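Local coordinates for dihydroorotase (Campylobacter jejuni subsp. jejuni, PDB 3PNU), which probably catalyses the reversible, zinc-dependent cyclisation of carbamoyl aspartate to dihydroorotate in pyrimidine biosynthesis, at residues P66-K77 with M93-F104. Numbering follows the deposited sequence.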
loop_
_atom_site.group_PDB
_atom_site.type_symbol
_atom_site.label_atom_id
_atom_site.label_comp_id
_atom_site.label_asym_id
_atom_site.label_seq_id
_atom_site.Cartn_x
_atom_site.Cartn_y
_atom_site.Cartn_z
ATOM N N PRO A 66 12.870 20.672 -14.411
ATOM C CA PRO A 66 12.145 20.092 -15.536
ATOM C C PRO A 66 12.344 20.836 -16.857
ATOM O O PRO A 66 12.415 22.066 -16.886
ATOM C CB PRO A 66 10.674 20.153 -15.080
ATOM C CG PRO A 66 10.715 20.615 -13.620
ATOM C CD PRO A 66 11.972 21.377 -13.487
ATOM N N LEU A 67 12.409 20.068 -17.939
ATOM C CA LEU A 67 12.603 20.621 -19.266
ATOM C C LEU A 67 11.479 21.578 -19.622
ATOM O O LEU A 67 10.354 21.147 -19.865
ATOM C CB LEU A 67 12.690 19.493 -20.295
ATOM C CG LEU A 67 13.770 18.449 -19.990
ATOM C CD1 LEU A 67 13.786 17.406 -21.071
ATOM C CD2 LEU A 67 15.139 19.105 -19.843
ATOM N N CYS A 68 11.788 22.879 -19.651
ATOM C CA CYS A 68 10.799 23.915 -19.970
ATOM C C CYS A 68 11.240 24.887 -21.074
ATOM O O CYS A 68 10.629 25.945 -21.244
ATOM C CB CYS A 68 10.404 24.692 -18.703
ATOM S SG CYS A 68 9.492 23.706 -17.443
ATOM N N ASN A 69 12.291 24.542 -21.821
ATOM C CA ASN A 69 12.738 25.374 -22.952
ATOM C C ASN A 69 13.475 24.529 -23.987
ATOM O O ASN A 69 14.029 23.480 -23.659
ATOM C CB ASN A 69 13.564 26.587 -22.488
ATOM C CG ASN A 69 14.898 26.200 -21.887
ATOM O OD1 ASN A 69 15.706 25.508 -22.513
ATOM N ND2 ASN A 69 15.149 26.671 -20.671
ATOM N N LEU A 70 13.471 24.992 -25.236
ATOM C CA LEU A 70 14.074 24.245 -26.360
ATOM C C LEU A 70 15.553 23.946 -26.227
ATOM O O LEU A 70 16.008 22.848 -26.583
ATOM C CB LEU A 70 13.820 24.982 -27.666
ATOM C CG LEU A 70 12.344 25.071 -28.067
ATOM C CD1 LEU A 70 12.129 26.022 -29.247
ATOM C CD2 LEU A 70 11.798 23.681 -28.370
ATOM N N GLU A 71 16.303 24.914 -25.704
ATOM C CA GLU A 71 17.751 24.765 -25.541
ATOM C C GLU A 71 18.092 23.549 -24.706
ATOM O O GLU A 71 18.904 22.710 -25.096
ATOM C CB GLU A 71 18.374 26.023 -24.896
ATOM C CG GLU A 71 18.345 27.299 -25.766
ATOM C CD GLU A 71 16.940 27.844 -26.015
ATOM O OE1 GLU A 71 16.751 28.513 -27.056
ATOM O OE2 GLU A 71 16.028 27.596 -25.188
ATOM N N ASP A 72 17.456 23.464 -23.547
ATOM C CA ASP A 72 17.707 22.367 -22.622
ATOM C C ASP A 72 17.202 21.040 -23.191
ATOM O O ASP A 72 17.820 19.996 -22.974
ATOM C CB ASP A 72 17.076 22.693 -21.274
ATOM C CG ASP A 72 17.601 24.004 -20.692
ATOM O OD1 ASP A 72 18.775 24.351 -20.964
ATOM O OD2 ASP A 72 16.849 24.689 -19.964
ATOM N N LEU A 73 16.095 21.096 -23.937
ATOM C CA LEU A 73 15.510 19.900 -24.566
ATOM C C LEU A 73 16.494 19.357 -25.599
ATOM O O LEU A 73 16.792 18.165 -25.607
ATOM C CB LEU A 73 14.157 20.240 -25.209
ATOM C CG LEU A 73 13.290 19.127 -25.812
ATOM C CD1 LEU A 73 12.752 18.199 -24.738
ATOM C CD2 LEU A 73 12.132 19.729 -26.569
ATOM N N LYS A 74 17.005 20.239 -26.464
ATOM C CA LYS A 74 18.009 19.838 -27.470
ATOM C C LYS A 74 19.200 19.215 -26.760
ATOM O O LYS A 74 19.674 18.142 -27.134
ATOM C CB LYS A 74 18.510 21.039 -28.294
ATOM C CG LYS A 74 19.576 20.667 -29.376
ATOM C CD LYS A 74 20.371 21.897 -29.918
ATOM C CE LYS A 74 19.498 22.952 -30.631
ATOM N NZ LYS A 74 18.850 22.441 -31.882
ATOM N N ALA A 75 19.672 19.906 -25.728
ATOM C CA ALA A 75 20.805 19.449 -24.940
ATOM C C ALA A 75 20.584 18.026 -24.424
ATOM O O ALA A 75 21.448 17.168 -24.577
ATOM C CB ALA A 75 21.053 20.418 -23.777
ATOM N N TYR A 76 19.415 17.779 -23.825
ATOM C CA TYR A 76 19.069 16.449 -23.276
ATOM C C TYR A 76 18.970 15.409 -24.388
ATOM O O TYR A 76 19.443 14.273 -24.243
ATOM C CB TYR A 76 17.761 16.552 -22.478
ATOM C CG TYR A 76 17.253 15.268 -21.859
ATOM C CD1 TYR A 76 18.115 14.402 -21.194
ATOM C CD2 TYR A 76 15.892 14.961 -21.866
ATOM C CE1 TYR A 76 17.656 13.237 -20.612
ATOM C CE2 TYR A 76 15.412 13.798 -21.264
ATOM C CZ TYR A 76 16.294 12.942 -20.642
ATOM O OH TYR A 76 15.837 11.792 -20.053
ATOM N N LYS A 77 18.358 15.804 -25.501
ATOM C CA LYS A 77 18.238 14.920 -26.667
ATOM C C LYS A 77 19.632 14.465 -27.086
ATOM O O LYS A 77 19.886 13.264 -27.246
ATOM C CB LYS A 77 17.556 15.635 -27.832
ATOM C CG LYS A 77 17.367 14.759 -29.071
ATOM C CD LYS A 77 16.542 15.471 -30.150
ATOM C CE LYS A 77 16.222 14.539 -31.307
ATOM N NZ LYS A 77 15.437 15.206 -32.382
ATOM N N MET A 93 10.761 13.600 -27.872
ATOM C CA MET A 93 10.929 14.539 -26.777
ATOM C C MET A 93 9.676 15.276 -26.326
ATOM O O MET A 93 8.774 15.536 -27.119
ATOM C CB MET A 93 11.989 15.588 -27.175
ATOM C CG MET A 93 13.271 14.996 -27.758
ATOM S SD MET A 93 14.113 13.895 -26.638
ATOM C CE MET A 93 14.682 15.099 -25.415
ATOM N N THR A 94 9.646 15.624 -25.039
ATOM C CA THR A 94 8.547 16.386 -24.495
ATOM C C THR A 94 9.029 17.472 -23.553
ATOM O O THR A 94 10.104 17.374 -22.954
ATOM C CB THR A 94 7.598 15.524 -23.634
ATOM O OG1 THR A 94 8.315 15.040 -22.484
ATOM C CG2 THR A 94 7.007 14.369 -24.423
ATOM N N LEU A 95 8.197 18.492 -23.422
ATOM C CA LEU A 95 8.403 19.561 -22.477
ATOM C C LEU A 95 7.445 19.345 -21.305
ATOM O O LEU A 95 6.375 18.718 -21.439
ATOM C CB LEU A 95 8.100 20.931 -23.092
ATOM C CG LEU A 95 9.054 21.484 -24.146
ATOM C CD1 LEU A 95 8.593 22.842 -24.549
ATOM C CD2 LEU A 95 10.473 21.552 -23.594
ATOM N N PHE A 96 7.854 19.871 -20.159
ATOM C CA PHE A 96 7.088 19.829 -18.932
ATOM C C PHE A 96 6.052 20.906 -19.065
ATOM O O PHE A 96 6.370 22.034 -19.469
ATOM C CB PHE A 96 8.027 20.136 -17.797
ATOM C CG PHE A 96 7.423 20.024 -16.454
ATOM C CD1 PHE A 96 7.591 18.871 -15.708
ATOM C CD2 PHE A 96 6.729 21.093 -15.905
ATOM C CE1 PHE A 96 7.061 18.780 -14.446
ATOM C CE2 PHE A 96 6.194 21.004 -14.648
ATOM C CZ PHE A 96 6.351 19.850 -13.915
ATOM N N PHE A 97 4.805 20.592 -18.747
ATOM C CA PHE A 97 3.761 21.580 -18.937
ATOM C C PHE A 97 3.817 22.799 -18.032
ATOM O O PHE A 97 4.112 22.705 -16.850
ATOM C CB PHE A 97 2.375 20.958 -18.767
ATOM C CG PHE A 97 1.269 21.911 -19.062
ATOM C CD1 PHE A 97 0.690 21.946 -20.303
ATOM C CD2 PHE A 97 0.842 22.814 -18.112
ATOM C CE1 PHE A 97 -0.324 22.833 -20.581
ATOM C CE2 PHE A 97 -0.171 23.717 -18.388
ATOM C CZ PHE A 97 -0.752 23.725 -19.611
ATOM N N LYS A 98 3.500 23.938 -18.637
ATOM C CA LYS A 98 3.357 25.222 -17.961
ATOM C C LYS A 98 2.591 26.064 -18.983
ATOM O O LYS A 98 2.314 25.575 -20.072
ATOM C CB LYS A 98 4.691 25.860 -17.565
ATOM C CG LYS A 98 5.454 26.536 -18.694
ATOM C CD LYS A 98 6.657 27.303 -18.140
ATOM C CE LYS A 98 7.193 28.291 -19.167
ATOM N NZ LYS A 98 8.350 29.086 -18.656
ATOM N N ASN A 99 2.269 27.311 -18.657
ATOM C CA ASN A 99 1.450 28.167 -19.550
ATOM C C ASN A 99 2.146 28.767 -20.767
ATOM O O ASN A 99 2.115 29.983 -20.964
ATOM C CB ASN A 99 0.851 29.320 -18.743
ATOM C CG ASN A 99 0.069 28.844 -17.560
ATOM O OD1 ASN A 99 -0.504 27.749 -17.570
ATOM N ND2 ASN A 99 0.029 29.667 -16.516
ATOM N N TYR A 100 2.746 27.933 -21.604
ATOM C CA TYR A 100 3.442 28.427 -22.785
ATOM C C TYR A 100 2.475 29.228 -23.667
ATOM O O TYR A 100 1.280 28.957 -23.664
ATOM C CB TYR A 100 4.007 27.266 -23.587
ATOM C CG TYR A 100 4.974 26.365 -22.850
ATOM C CD1 TYR A 100 4.632 25.053 -22.504
ATOM C CD2 TYR A 100 6.233 26.817 -22.502
ATOM C CE1 TYR A 100 5.542 24.216 -21.835
ATOM C CE2 TYR A 100 7.138 25.992 -21.845
ATOM C CZ TYR A 100 6.785 24.699 -21.514
ATOM O OH TYR A 100 7.710 23.923 -20.850
ATOM N N ASP A 101 2.993 30.212 -24.407
ATOM C CA ASP A 101 2.162 31.017 -25.327
ATOM C C ASP A 101 2.259 30.475 -26.763
ATOM O O ASP A 101 3.102 29.628 -27.057
ATOM C CB ASP A 101 2.574 32.491 -25.286
ATOM C CG ASP A 101 4.006 32.710 -25.730
ATOM O OD1 ASP A 101 4.442 32.102 -26.732
ATOM O OD2 ASP A 101 4.697 33.510 -25.078
ATOM N N GLU A 102 1.413 30.981 -27.652
ATOM C CA GLU A 102 1.374 30.506 -29.032
ATOM C C GLU A 102 2.729 30.656 -29.709
ATOM O O GLU A 102 3.229 29.711 -30.332
ATOM C CB GLU A 102 0.280 31.232 -29.817
ATOM C CG GLU A 102 -0.090 30.603 -31.176
ATOM C CD GLU A 102 0.988 30.753 -32.264
ATOM O OE1 GLU A 102 0.951 29.972 -33.248
ATOM O OE2 GLU A 102 1.867 31.642 -32.143
ATOM N N LYS A 103 3.337 31.830 -29.570
ATOM C CA LYS A 103 4.634 32.083 -30.192
ATOM C C LYS A 103 5.653 31.019 -29.796
ATOM O O LYS A 103 6.357 30.479 -30.646
ATOM C CB LYS A 103 5.149 33.495 -29.857
ATOM C CG LYS A 103 6.489 33.826 -30.508
ATOM C CD LYS A 103 6.870 35.313 -30.444
ATOM C CE LYS A 103 8.099 35.571 -31.335
ATOM N NZ LYS A 103 8.474 37.012 -31.445
ATOM N N PHE A 104 5.738 30.699 -28.517
ATOM C CA PHE A 104 6.704 29.688 -28.091
ATOM C C PHE A 104 6.372 28.296 -28.626
ATOM O O PHE A 104 7.271 27.528 -29.000
ATOM C CB PHE A 104 6.811 29.624 -26.574
ATOM C CG PHE A 104 7.661 28.485 -26.090
ATOM C CD1 PHE A 104 9.017 28.652 -25.886
ATOM C CD2 PHE A 104 7.105 27.233 -25.868
ATOM C CE1 PHE A 104 9.804 27.600 -25.447
ATOM C CE2 PHE A 104 7.885 26.182 -25.432
ATOM C CZ PHE A 104 9.239 26.367 -25.221
#
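L73 and M93 lie alongside each other, running opposite ways, at the tight end of this contact. Both methyls of L73 meet the other segment, because chi1 of -174° swings CG away from the backbone N and over toward 93-95. CD1 sits 3.7 Å from M93 CB. CD2 meets L95 CD2 at 3.9 Å, the two leucine side chains nearly perpendicular. M93 folds back through its second and third torsions, which curls CE against the helix, 3.8 Å from Y76 CD2 and as close to K77 CB.

Further along, one backbone hydrogen bond joins the two segments: F96 N donates to L67 O, 2.8 Å and almost straight. Beside it P66 lays CB over one face of the F96 ring, a CH-pi contact 3.8 Å from the centroid, and C68 SG approaches the same ring obliquely. The Y100 hydroxyl is fixed by donating to F96 O in the carbonyl plane (2.7 Å), and packs against CA and CB of C68.

Packing is looser toward F104, whose CZ stays 4.4 Å from L70 CG; on the solvent side, E71, D72 and K74 are exposed and make no contact with 93-104. N69 caps the helix, its OD1 accepting from D72 N. Y76 touches L37 and F96 lies near N62, both predicted substrate-binding residues. Strand 56-59, helix 70-84 and strand 90-93, whose following loop packs on 66-69 and the helix's first turns, form a beta-alpha-beta unit of the amidohydrolase TIM barrel.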